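PDB 4KH9: DUF4785 domain-containing protein, which is of unknown function but binds calcium ions and is built from three domains, the second and third probably of immunoglobulin-like E-set type. Local coordinates for residues A[193-198]-A[213-218]; A[181-186]-A[240-245]; A[286-291]-A[324-329]. All coordinates share one frame; numbering follows the deposited sequence. Where two conformers were deposited one is given.

Contact 1: residues A[193-198]-A[213-218]; sequences DVNDVD and LTKLKS
K215 reaches across the open end of a strand pair and brings its CD and CE over V194 O. Its CE lies 3.2 Å from V194 O. The ammonium group beyond it is gripped by three oxygens. NZ forms a salt bridge with D193 OD1 at 2.9 Å, meeting it on the syn side but 30° out of the carboxylate plane. It also donates to V194 O at 2.8 Å and to N195 OD1 at 3.0 Å. Both of these carbonyls are approached from above their planes, not along a lone pair. K215 can span the gap because CG stands anti to the backbone N (chi1 -166°) and the chain is extended from there to NZ. The side chains of D193 and K215 cross at about a right angle.

The segments lie at the open end of the hairpin of strands 196-202 and 208-217 in the central domain, whose family falls in the E-set clan of immunoglobulin-like folds. The hairpin is splayed here, with N195 and K215 CA atoms 8.1 Å apart. The backbones close up again at S218, whose O accepts a nearly straight bond from V194 N at 2.7 Å. S218 CB lies beside D193 OD1, while its OG is bonded to Y192 O. At the other end L213 CD1 lies against V197, over its O and 3.9 Å from CG1. V197 and K215 both lean on F221. D196 and D198 are calcium-site residues, and a calcium ion lies about 4 Å from the D198 side chain.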
loop_
_atom_site.group_PDB
_atom_site.type_symbol
_atom_site.label_atom_id
_atom_site.label_comp_id
_atom_site.label_asym_id
_atom_site.label_seq_id
_atom_site.Cartn_x
_atom_site.Cartn_y
_atom_site.Cartn_z
ATOM N N ASP A 193 -26.498 4.083 -4.899
ATOM C CA ASP A 193 -26.663 2.667 -5.181
ATOM C C ASP A 193 -25.592 2.274 -6.167
ATOM O O ASP A 193 -25.585 2.753 -7.304
ATOM C CB ASP A 193 -28.046 2.291 -5.697
ATOM C CG ASP A 193 -28.164 0.761 -5.834
ATOM O OD1 ASP A 193 -27.906 0.053 -4.838
ATOM O OD2 ASP A 193 -28.378 0.281 -6.963
ATOM N N VAL A 194 -24.647 1.449 -5.719
ATOM C CA VAL A 194 -23.493 1.055 -6.522
ATOM C C VAL A 194 -23.618 -0.406 -6.979
ATOM O O VAL A 194 -23.928 -1.264 -6.171
ATOM C CB VAL A 194 -22.180 1.287 -5.714
ATOM C CG1 VAL A 194 -20.951 0.878 -6.517
ATOM C CG2 VAL A 194 -22.055 2.750 -5.277
ATOM N N ASN A 195 -23.324 -0.666 -8.261
ATOM C CA ASN A 195 -23.299 -1.997 -8.842
ATOM C C ASN A 195 -22.022 -2.190 -9.683
ATOM O O ASN A 195 -21.572 -3.325 -9.829
ATOM C CB ASN A 195 -24.550 -2.261 -9.683
ATOM C CG ASN A 195 -25.830 -2.409 -8.889
ATOM O OD1 ASN A 195 -25.968 -3.303 -8.046
ATOM N ND2 ASN A 195 -26.811 -1.553 -9.163
ATOM N N ASP A 196 -21.440 -1.097 -10.232
ATOM C CA ASP A 196 -20.241 -1.228 -11.043
ATOM C C ASP A 196 -19.009 -0.954 -10.162
ATOM O O ASP A 196 -18.648 0.206 -9.894
ATOM C CB ASP A 196 -20.311 -0.302 -12.283
ATOM C CG ASP A 196 -19.227 -0.508 -13.339
ATOM O OD1 ASP A 196 -18.394 -1.423 -13.170
ATOM O OD2 ASP A 196 -19.204 0.263 -14.326
ATOM N N VAL A 197 -18.426 -2.048 -9.640
ATOM C CA VAL A 197 -17.235 -2.044 -8.765
ATOM C C VAL A 197 -16.242 -3.073 -9.258
ATOM O O VAL A 197 -16.612 -4.220 -9.492
ATOM C CB VAL A 197 -17.558 -2.322 -7.263
ATOM C CG1 VAL A 197 -16.309 -2.226 -6.374
ATOM C CG2 VAL A 197 -18.660 -1.450 -6.725
ATOM N N ASP A 198 -14.971 -2.699 -9.334
ATOM C CA ASP A 198 -13.879 -3.622 -9.697
ATOM C C ASP A 198 -12.778 -3.446 -8.661
ATOM O O ASP A 198 -12.536 -2.307 -8.253
ATOM C CB ASP A 198 -13.356 -3.322 -11.124
ATOM C CG ASP A 198 -14.415 -3.247 -12.212
ATOM O OD1 ASP A 198 -15.122 -4.260 -12.429
ATOM O OD2 ASP A 198 -14.538 -2.169 -12.853
ATOM N N LEU A 213 -15.974 -9.966 -4.801
ATOM C CA LEU A 213 -16.798 -8.966 -4.133
ATOM C C LEU A 213 -18.209 -9.423 -3.780
ATOM O O LEU A 213 -18.842 -10.225 -4.480
ATOM C CB LEU A 213 -16.919 -7.697 -5.040
ATOM C CG LEU A 213 -15.604 -7.000 -5.423
ATOM C CD1 LEU A 213 -15.815 -6.049 -6.605
ATOM C CD2 LEU A 213 -15.015 -6.259 -4.253
ATOM N N THR A 214 -18.728 -8.815 -2.702
ATOM C CA THR A 214 -20.105 -8.990 -2.245
ATOM C C THR A 214 -20.623 -7.643 -1.863
ATOM O O THR A 214 -19.925 -6.898 -1.215
ATOM C CB THR A 214 -20.251 -10.016 -1.073
ATOM O OG1 THR A 214 -19.400 -9.614 -0.004
ATOM C CG2 THR A 214 -19.911 -11.440 -1.469
ATOM N N LYS A 215 -21.846 -7.329 -2.262
ATOM C CA LYS A 215 -22.537 -6.100 -1.931
ATOM C C LYS A 215 -23.069 -6.206 -0.499
ATOM O O LYS A 215 -23.851 -7.119 -0.191
ATOM C CB LYS A 215 -23.668 -5.853 -2.947
ATOM C CG LYS A 215 -24.220 -4.430 -2.883
ATOM C CD LYS A 215 -25.027 -4.109 -4.110
ATOM C CE LYS A 215 -25.685 -2.753 -3.982
ATOM N NZ LYS A 215 -26.384 -2.369 -5.248
ATOM N N LEU A 216 -22.643 -5.298 0.381
ATOM C CA LEU A 216 -23.078 -5.313 1.789
ATOM C C LEU A 216 -24.264 -4.342 1.998
ATOM O O LEU A 216 -25.224 -4.678 2.692
ATOM C CB LEU A 216 -21.900 -4.970 2.711
ATOM C CG LEU A 216 -22.151 -5.011 4.224
ATOM C CD1 LEU A 216 -22.231 -6.455 4.746
ATOM C CD2 LEU A 216 -21.071 -4.250 4.982
ATOM N N LYS A 217 -24.183 -3.157 1.378
ATOM C CA LYS A 217 -25.164 -2.062 1.386
ATOM C C LYS A 217 -25.259 -1.494 -0.008
ATOM O O LYS A 217 -24.430 -1.835 -0.844
ATOM C CB LYS A 217 -24.753 -0.948 2.385
ATOM C CG LYS A 217 -24.763 -1.344 3.854
ATOM C CD LYS A 217 -24.265 -0.221 4.778
ATOM C CE LYS A 217 -24.997 1.119 4.684
ATOM N NZ LYS A 217 -26.467 1.008 4.898
ATOM N N SER A 218 -26.212 -0.583 -0.266
ATOM C CA SER A 218 -26.328 0.065 -1.575
ATOM C C SER A 218 -24.993 0.745 -1.978
ATOM O O SER A 218 -24.644 0.730 -3.158
ATOM C CB SER A 218 -27.460 1.086 -1.574
ATOM O OG SER A 218 -27.211 2.145 -0.661
#

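Contact 2: residues A[181-186]-A[240-245]; sequences ATISLH and LETDVQ
I183 CG2 sits between two side chains of the facing strand, 4.0 Å from V244 CG2 and, in one of the two T242 conformers, 3.9 Å from T242 OG1. This is face-to-face packing inside a beta sandwich, as expected for an E-set domain. Segments 181-186 and 240-245 run in roughly the same direction at 34°, with their axes 9.3 Å apart at closest approach. No hydrogen bond crosses between them; the contact is made by side chains alone. The I183 side chain and those of T242 and V244 point in opposite directions and lie alongside one another. With CG2 anti to the backbone N, I183 turns this methyl toward V244.

Next to this centre, A181 CB meets L240 CD2 at 3.7 Å. At the far end L185 CD2 and V244 CG1 are more loosely paired at 4.4 Å.

Further out, L164 touches I183, T242 and V244, and V194 packs on both L185 and V244. On the other face of strand 238-248, E241 and D243 form salt bridges with R200 and R254. The polar atom of T242 has its partner outside the two segments: in the same conformer, T242 OG1 is hydrogen-bonded to D198 O.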
loop_
_atom_site.group_PDB
_atom_site.type_symbol
_atom_site.label_atom_id
_atom_site.label_comp_id
_atom_site.label_asym_id
_atom_site.label_seq_id
_atom_site.Cartn_x
_atom_site.Cartn_y
_atom_site.Cartn_z
ATOM N N ALA A 181 -11.305 -6.685 2.267
ATOM C CA ALA A 181 -11.316 -5.253 2.003
ATOM C C ALA A 181 -12.727 -4.698 2.121
ATOM O O ALA A 181 -13.705 -5.421 1.903
ATOM C CB ALA A 181 -10.763 -4.966 0.617
ATOM N N THR A 182 -12.834 -3.451 2.538
ATOM C CA THR A 182 -14.108 -2.735 2.605
ATOM C C THR A 182 -13.974 -1.556 1.679
ATOM O O THR A 182 -12.967 -0.857 1.748
ATOM C CB THR A 182 -14.470 -2.342 4.035
ATOM O OG1 THR A 182 -14.245 -3.477 4.881
ATOM C CG2 THR A 182 -15.925 -1.849 4.147
ATOM N N ILE A 183 -14.957 -1.366 0.792
ATOM C CA ILE A 183 -14.991 -0.318 -0.236
ATOM C C ILE A 183 -16.333 0.390 -0.101
ATOM O O ILE A 183 -17.377 -0.240 -0.248
ATOM C CB ILE A 183 -14.776 -0.973 -1.653
ATOM C CG1 ILE A 183 -13.426 -1.727 -1.728
ATOM C CG2 ILE A 183 -14.912 0.068 -2.793
ATOM C CD1 ILE A 183 -13.425 -3.021 -2.666
ATOM N N SER A 184 -16.301 1.694 0.196
ATOM C CA SER A 184 -17.526 2.473 0.424
ATOM C C SER A 184 -17.515 3.783 -0.331
ATOM O O SER A 184 -16.495 4.458 -0.393
ATOM C CB SER A 184 -17.715 2.778 1.907
ATOM O OG SER A 184 -17.184 1.756 2.729
ATOM N N LEU A 185 -18.661 4.132 -0.905
ATOM C CA LEU A 185 -18.838 5.387 -1.607
ATOM C C LEU A 185 -19.692 6.304 -0.738
ATOM O O LEU A 185 -20.825 5.948 -0.411
ATOM C CB LEU A 185 -19.465 5.175 -2.997
ATOM C CG LEU A 185 -19.558 6.449 -3.881
ATOM C CD1 LEU A 185 -18.159 6.990 -4.226
ATOM C CD2 LEU A 185 -20.319 6.164 -5.162
ATOM N N HIS A 186 -19.156 7.492 -0.385
ATOM C CA HIS A 186 -19.846 8.426 0.500
ATOM C C HIS A 186 -20.057 9.830 -0.079
ATOM O O HIS A 186 -19.257 10.340 -0.866
ATOM C CB HIS A 186 -19.050 8.597 1.803
ATOM C CG HIS A 186 -18.829 7.332 2.582
ATOM N ND1 HIS A 186 -19.852 6.744 3.314
ATOM C CD2 HIS A 186 -17.696 6.613 2.763
ATOM C CE1 HIS A 186 -19.312 5.684 3.892
ATOM N NE2 HIS A 186 -18.010 5.583 3.610
ATOM N N LEU A 240 -4.087 -2.576 -2.813
ATOM C CA LEU A 240 -5.475 -2.772 -3.144
ATOM C C LEU A 240 -5.828 -1.661 -4.125
ATOM O O LEU A 240 -5.588 -0.492 -3.813
ATOM C CB LEU A 240 -6.379 -2.753 -1.898
ATOM C CG LEU A 240 -7.889 -2.585 -2.180
ATOM C CD1 LEU A 240 -8.449 -3.819 -2.928
ATOM C CD2 LEU A 240 -8.673 -2.295 -0.901
ATOM N N GLU A 241 -6.322 -2.020 -5.325
ATOM C CA GLU A 241 -6.756 -1.044 -6.340
ATOM C C GLU A 241 -8.221 -1.249 -6.613
ATOM O O GLU A 241 -8.637 -2.380 -6.883
ATOM C CB GLU A 241 -5.976 -1.197 -7.678
ATOM C CG GLU A 241 -4.473 -1.000 -7.643
ATOM C CD GLU A 241 -3.871 -0.959 -9.039
ATOM O OE1 GLU A 241 -4.439 -1.580 -9.970
ATOM O OE2 GLU A 241 -2.801 -0.327 -9.191
ATOM N N THR A 242 -9.003 -0.213 -6.521
ATOM C CA THR A 242 -10.422 -0.360 -6.798
ATOM C C THR A 242 -10.908 0.802 -7.661
ATOM O O THR A 242 -10.384 1.926 -7.580
ATOM C CB THR A 242 -11.254 -0.523 -5.510
ATOM O OG1 THR A 242 -12.640 -0.601 -5.850
ATOM C CG2 THR A 242 -11.039 0.583 -4.525
ATOM N N ASP A 243 -11.947 0.510 -8.456
ATOM C CA ASP A 243 -12.602 1.431 -9.375
ATOM C C ASP A 243 -14.090 1.260 -9.233
ATOM O O ASP A 243 -14.601 0.138 -9.258
ATOM C CB ASP A 243 -12.134 1.185 -10.832
ATOM C CG ASP A 243 -12.243 2.375 -11.779
ATOM O OD1 ASP A 243 -12.696 3.474 -11.329
ATOM O OD2 ASP A 243 -11.875 2.221 -12.965
ATOM N N VAL A 244 -14.783 2.370 -8.992
ATOM C CA VAL A 244 -16.220 2.363 -8.791
ATOM C C VAL A 244 -16.893 3.382 -9.766
ATOM O O VAL A 244 -16.418 4.526 -9.919
ATOM C CB VAL A 244 -16.503 2.699 -7.307
ATOM C CG1 VAL A 244 -17.975 2.956 -7.044
ATOM C CG2 VAL A 244 -15.971 1.597 -6.376
ATOM N N GLN A 245 -18.016 2.979 -10.366
ATOM C CA GLN A 245 -18.804 3.906 -11.163
ATOM C C GLN A 245 -20.302 3.721 -10.881
ATOM O O GLN A 245 -20.774 2.601 -10.800
ATOM C CB GLN A 245 -18.533 3.800 -12.666
ATOM C CG GLN A 245 -19.213 4.953 -13.411
ATOM C CD GLN A 245 -18.809 5.124 -14.830
ATOM O OE1 GLN A 245 -17.655 5.380 -15.147
ATOM N NE2 GLN A 245 -19.784 5.139 -15.704
#

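Contact 3: residues A[286-291]-A[324-329]; sequences TVDVAT and PGKHVL
V287 and H327 bond to each other twice through their backbones. V287 N donates to H327 O, and H327 N returns a bond to V287 O, each at 2.8 Å. V289 and G325 repeat the pattern, with both N...O distances again 2.8 Å. The V289 N bond is the straightest of the four, at 168°. CA-H...O contacts fill the steps between, such as T286 CA to H327 O at 3.2 Å and P324 CA to V289 O at 3.3 Å.

This is a regular antiparallel ladder of strands 281-289 and 325-333 in the C-terminal E-set domain. T286-V328 and D288-K326 are its non-hydrogen-bonded pairs. Strand 325-333 is an edge strand of its sheet within this chain. G325 has a positive phi (135°), a backbone shape in which a CB would collide with P324 O.

Apolar contacts lie on the face of V287, V289 and H327. V289 CG2 meets H327 CD2 at 3.7 Å, obliquely to the ring. With CG anti to the carbonyl carbon (chi1 -56°) the H327 ring is carried to V289, and NE2 bonds to E323 O. V287 CG2 packs on L329 CD1 at 4.0 Å. L322 of the facing sheet touches V289, H327 and L329.

The opposite face is more polar. The D288 carboxylate makes no salt bridge with K326, whose bent chain leads away. Where the ladder ends, the P324 ring packs with CG against A290 O.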
loop_
_atom_site.group_PDB
_atom_site.type_symbol
_atom_site.label_atom_id
_atom_site.label_comp_id
_atom_site.label_asym_id
_atom_site.label_seq_id
_atom_site.Cartn_x
_atom_site.Cartn_y
_atom_site.Cartn_z
ATOM N N THR A 286 14.302 -21.525 19.941
ATOM C CA THR A 286 14.402 -22.489 18.842
ATOM C C THR A 286 13.746 -21.837 17.602
ATOM O O THR A 286 12.718 -21.159 17.720
ATOM C CB THR A 286 13.776 -23.842 19.243
ATOM O OG1 THR A 286 14.564 -24.435 20.272
ATOM C CG2 THR A 286 13.658 -24.810 18.083
ATOM N N VAL A 287 14.360 -22.022 16.429
ATOM C CA VAL A 287 13.897 -21.458 15.158
ATOM C C VAL A 287 13.868 -22.566 14.094
ATOM O O VAL A 287 14.835 -23.300 13.953
ATOM C CB VAL A 287 14.793 -20.257 14.691
ATOM C CG1 VAL A 287 14.203 -19.538 13.484
ATOM C CG2 VAL A 287 15.081 -19.265 15.814
ATOM N N ASP A 288 12.770 -22.669 13.352
ATOM C CA ASP A 288 12.620 -23.581 12.223
ATOM C C ASP A 288 12.765 -22.725 10.941
ATOM O O ASP A 288 12.028 -21.768 10.775
ATOM C CB ASP A 288 11.280 -24.350 12.289
ATOM C CG ASP A 288 11.128 -25.434 11.225
ATOM O OD1 ASP A 288 12.158 -26.033 10.827
ATOM O OD2 ASP A 288 9.978 -25.716 10.827
ATOM N N VAL A 289 13.780 -22.989 10.127
ATOM C CA VAL A 289 14.089 -22.202 8.922
ATOM C C VAL A 289 13.804 -23.055 7.681
ATOM O O VAL A 289 14.251 -24.201 7.620
ATOM C CB VAL A 289 15.578 -21.700 8.945
ATOM C CG1 VAL A 289 15.939 -20.950 7.676
ATOM C CG2 VAL A 289 15.874 -20.845 10.173
ATOM N N ALA A 290 13.093 -22.477 6.691
ATOM C CA ALA A 290 12.742 -23.135 5.430
ATOM C C ALA A 290 13.677 -22.707 4.304
ATOM O O ALA A 290 13.939 -23.507 3.401
ATOM C CB ALA A 290 11.296 -22.807 5.059
ATOM N N THR A 291 14.154 -21.439 4.332
ATOM C CA THR A 291 15.014 -20.875 3.282
ATOM C C THR A 291 16.270 -20.246 3.887
ATOM O O THR A 291 16.167 -19.462 4.829
ATOM C CB THR A 291 14.220 -19.845 2.457
ATOM O OG1 THR A 291 13.269 -20.541 1.667
ATOM C CG2 THR A 291 15.089 -19.000 1.536
ATOM N N PRO A 324 18.436 -23.871 5.906
ATOM C CA PRO A 324 17.195 -24.583 6.277
ATOM C C PRO A 324 17.436 -25.608 7.400
ATOM O O PRO A 324 18.483 -26.248 7.437
ATOM C CB PRO A 324 16.786 -25.268 4.979
ATOM C CG PRO A 324 17.420 -24.453 3.904
ATOM C CD PRO A 324 18.725 -24.021 4.461
ATOM N N GLY A 325 16.501 -25.697 8.336
ATOM C CA GLY A 325 16.579 -26.618 9.470
ATOM C C GLY A 325 16.216 -25.987 10.800
ATOM O O GLY A 325 15.654 -24.885 10.844
ATOM N N LYS A 326 16.514 -26.692 11.900
ATOM C CA LYS A 326 16.242 -26.226 13.257
ATOM C C LYS A 326 17.501 -25.611 13.854
ATOM O O LYS A 326 18.607 -26.120 13.634
ATOM C CB LYS A 326 15.706 -27.354 14.158
ATOM C CG LYS A 326 14.246 -27.708 13.896
ATOM C CD LYS A 326 13.711 -28.806 14.854
ATOM C CE LYS A 326 14.109 -30.226 14.487
ATOM N NZ LYS A 326 13.672 -31.212 15.510
ATOM N N HIS A 327 17.340 -24.459 14.543
ATOM C CA HIS A 327 18.447 -23.727 15.161
ATOM C C HIS A 327 18.067 -23.174 16.537
ATOM O O HIS A 327 16.882 -23.040 16.841
ATOM C CB HIS A 327 18.892 -22.548 14.281
ATOM C CG HIS A 327 19.283 -22.897 12.882
ATOM N ND1 HIS A 327 20.586 -23.193 12.557
ATOM C CD2 HIS A 327 18.533 -22.918 11.755
ATOM C CE1 HIS A 327 20.584 -23.420 11.253
ATOM N NE2 HIS A 327 19.367 -23.280 10.733
ATOM N N VAL A 328 19.076 -22.864 17.356
ATOM C CA VAL A 328 18.876 -22.256 18.665
ATOM C C VAL A 328 19.579 -20.888 18.619
ATOM O O VAL A 328 20.791 -20.817 18.362
ATOM C CB VAL A 328 19.333 -23.146 19.859
ATOM C CG1 VAL A 328 19.069 -22.452 21.190
ATOM C CG2 VAL A 328 18.646 -24.515 19.834
ATOM N N LEU A 329 18.805 -19.814 18.779
ATOM C CA LEU A 329 19.333 -18.452 18.770
ATOM C C LEU A 329 19.380 -17.932 20.186
ATOM O O LEU A 329 18.478 -18.202 20.970
ATOM C CB LEU A 329 18.510 -17.520 17.873
ATOM C CG LEU A 329 18.992 -17.352 16.440
ATOM C CD1 LEU A 329 19.008 -18.690 15.668
ATOM C CD2 LEU A 329 18.100 -16.388 15.717
#

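In the fold
Contacts 1 and 2 share the central domain and touch. Strands 196-202 and 238-248 are sheet neighbours, with probable backbone bonds from D198 N to D243 O and from Q245 N to D196 O. V194 of contact 1 joins the interior of contact 2. Contact 2 is wholly buried and almost entirely apolar across its segments. Contact 1 lies at the surface and relies mainly on a lysine and oxygen acceptors. Contact 3 is in the C-terminal domain, about 46 and 41 Å, centre to centre, from contacts 1 and 2. Partly buried, it is held chiefly by backbone bonds within one sheet.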